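Member of s1p family of ribosomal proteins (Pyrococcus furiosus, PDB 5YH1) binds manganese and probably acts as an exonuclease of the DHH family, the chain here being the DHH part of a longer archaeal protein. Local coordinates at residues 260-265 / 298-303. Sequence-based numbering, arbitrary orientation.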
loop_
_atom_site.group_PDB
_atom_site.type_symbol
_atom_site.label_atom_id
_atom_site.label_comp_id
_atom_site.label_asym_id
_atom_site.label_seq_id
_atom_site.Cartn_x
_atom_site.Cartn_y
_atom_site.Cartn_z
ATOM N N ILE A 260 13.998 9.506 -15.463
ATOM C CA ILE A 260 13.844 9.576 -14.001
ATOM C C ILE A 260 12.372 9.665 -13.595
ATOM O O ILE A 260 11.921 8.910 -12.724
ATOM C CB ILE A 260 14.627 10.748 -13.391
ATOM C CG1 ILE A 260 16.134 10.477 -13.497
ATOM C CG2 ILE A 260 14.240 10.943 -11.930
ATOM C CD1 ILE A 260 16.998 11.700 -13.278
ATOM N N ASP A 261 11.632 10.570 -14.230
ATOM C CA ASP A 261 10.219 10.781 -13.898
ATOM C C ASP A 261 9.366 9.539 -14.211
ATOM O O ASP A 261 8.374 9.279 -13.530
ATOM C CB ASP A 261 9.651 12.008 -14.625
ATOM C CG ASP A 261 10.273 13.329 -14.150
ATOM O OD1 ASP A 261 10.781 13.419 -13.012
ATOM O OD2 ASP A 261 10.245 14.299 -14.925
ATOM N N HIS A 262 9.761 8.784 -15.238
ATOM C CA HIS A 262 9.068 7.555 -15.611
ATOM C C HIS A 262 9.362 6.456 -14.587
ATOM O O HIS A 262 8.452 5.925 -13.969
ATOM C CB HIS A 262 9.480 7.120 -17.023
ATOM C CG HIS A 262 8.887 5.822 -17.463
ATOM N ND1 HIS A 262 9.482 4.605 -17.203
ATOM C CD2 HIS A 262 7.767 5.550 -18.173
ATOM C CE1 HIS A 262 8.748 3.640 -17.727
ATOM N NE2 HIS A 262 7.701 4.188 -18.317
ATOM N N GLU A 263 10.638 6.145 -14.387
ATOM C CA GLU A 263 11.013 5.128 -13.413
ATOM C C GLU A 263 10.479 5.435 -12.002
ATOM O O GLU A 263 9.995 4.533 -11.311
ATOM C CB GLU A 263 12.534 4.901 -13.380
ATOM C CG GLU A 263 13.140 4.431 -14.698
ATOM C CD GLU A 263 12.485 3.176 -15.264
ATOM O OE1 GLU A 263 11.564 3.301 -16.104
ATOM O OE2 GLU A 263 12.898 2.060 -14.881
ATOM N N ALA A 264 10.561 6.692 -11.574
ATOM C CA ALA A 264 10.111 7.057 -10.220
ATOM C C ALA A 264 8.601 6.891 -10.037
ATOM O O ALA A 264 8.135 6.652 -8.926
ATOM C CB ALA A 264 10.528 8.479 -9.866
ATOM N N PHE A 265 7.846 7.049 -11.114
ATOM C CA PHE A 265 6.420 6.755 -11.103
ATOM C C PHE A 265 6.169 5.298 -10.695
ATOM O O PHE A 265 5.263 5.016 -9.918
ATOM C CB PHE A 265 5.804 7.045 -12.484
ATOM C CG PHE A 265 4.347 6.680 -12.591
ATOM C CD1 PHE A 265 3.362 7.600 -12.261
ATOM C CD2 PHE A 265 3.961 5.415 -13.029
ATOM C CE1 PHE A 265 2.017 7.265 -12.359
ATOM C CE2 PHE A 265 2.619 5.070 -13.115
ATOM C CZ PHE A 265 1.647 5.996 -12.781
ATOM N N PRO A 298 13.363 5.137 -25.195
ATOM C CA PRO A 298 12.447 4.839 -26.322
ATOM C C PRO A 298 11.059 4.364 -25.867
ATOM O O PRO A 298 10.039 4.740 -26.429
ATOM C CB PRO A 298 13.175 3.717 -27.081
ATOM C CG PRO A 298 14.621 3.913 -26.746
ATOM C CD PRO A 298 14.632 4.393 -25.313
ATOM N N GLU A 299 11.048 3.553 -24.834
ATOM C CA GLU A 299 9.822 3.062 -24.217
ATOM C C GLU A 299 9.007 4.227 -23.662
ATOM O O GLU A 299 7.806 4.306 -23.879
ATOM C CB GLU A 299 10.235 2.047 -23.144
ATOM C CG GLU A 299 9.234 1.622 -22.098
ATOM C CD GLU A 299 9.883 0.682 -21.086
ATOM O OE1 GLU A 299 10.854 -0.040 -21.453
ATOM O OE2 GLU A 299 9.448 0.687 -19.916
ATOM N N VAL A 300 9.674 5.161 -22.991
ATOM C CA VAL A 300 9.004 6.350 -22.458
ATOM C C VAL A 300 8.430 7.211 -23.578
ATOM O O VAL A 300 7.289 7.670 -23.500
ATOM C CB VAL A 300 9.964 7.211 -21.607
ATOM C CG1 VAL A 300 9.263 8.466 -21.104
ATOM C CG2 VAL A 300 10.500 6.400 -20.440
ATOM N N LYS A 301 9.233 7.428 -24.616
ATOM C CA LYS A 301 8.815 8.228 -25.747
ATOM C C LYS A 301 7.616 7.616 -26.440
ATOM O O LYS A 301 6.699 8.328 -26.844
ATOM C CB LYS A 301 9.967 8.370 -26.746
ATOM C CG LYS A 301 9.617 9.166 -27.986
ATOM C CD LYS A 301 10.775 9.167 -28.970
ATOM C CE LYS A 301 10.583 10.245 -30.023
ATOM N NZ LYS A 301 11.390 9.976 -31.242
ATOM N N GLU A 302 7.633 6.300 -26.608
ATOM C CA GLU A 302 6.534 5.623 -27.278
ATOM C C GLU A 302 5.235 5.722 -26.474
ATOM O O GLU A 302 4.169 5.946 -27.049
ATOM C CB GLU A 302 6.877 4.157 -27.551
ATOM C CG GLU A 302 5.845 3.446 -28.417
ATOM C CD GLU A 302 6.205 1.996 -28.674
ATOM O OE1 GLU A 302 6.494 1.260 -27.705
ATOM O OE2 GLU A 302 6.200 1.585 -29.851
ATOM N N LYS A 303 5.313 5.568 -25.154
ATOM C CA LYS A 303 4.120 5.737 -24.312
ATOM C C LYS A 303 3.525 7.127 -24.446
ATOM O O LYS A 303 2.315 7.278 -24.575
ATOM C CB LYS A 303 4.434 5.510 -22.842
ATOM C CG LYS A 303 4.667 4.068 -22.461
ATOM C CD LYS A 303 4.911 3.981 -20.966
ATOM C CE LYS A 303 5.327 2.585 -20.570
ATOM N NZ LYS A 303 5.334 2.408 -19.092
#
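His262 reaches from its helix to Val300, Glu299 and Lys303, and shows how one imidazole can serve two helices through its face and both its nitrogens. With CG anti to the backbone N (chi1 176°), the ring is carried toward helix 286-311. His262 CB already touches Val300 CG2, at 3.6 Å. Val300 CG2 then lies over one ring face, nearer the rim than the middle, 3.4 Å from His262 CG, in a CH-pi contact. His262 ND1 donates in the ring plane to Glu263 OE1 at 2.7 Å, which fixes the ring's rotation and leaves NE2 as acceptor. His262 CE1 passes Glu299 OE2 obliquely at 3.7 Å; that carboxylate is salt-bridged to Arg150 of the second subunit. At the tip, His262 NE2 takes a hydrogen bond from Lys303 NZ (3.1 Å), close to the ring plane; the ammonium, at the end of an extended chain, also bonds Tyr266 OH. A leucine here would probably leave Glu263 OE1 and Lys303 NZ each without this shared partner. Segments 260-265 and 298-303, on helices 250-267 and 286-311, cross at 85° with axes 10.6 Å apart. The contact lies away from the manganese site; Tyr340, from a loop, meets the His262 ring edge-to-face, and the second subunit adjoins.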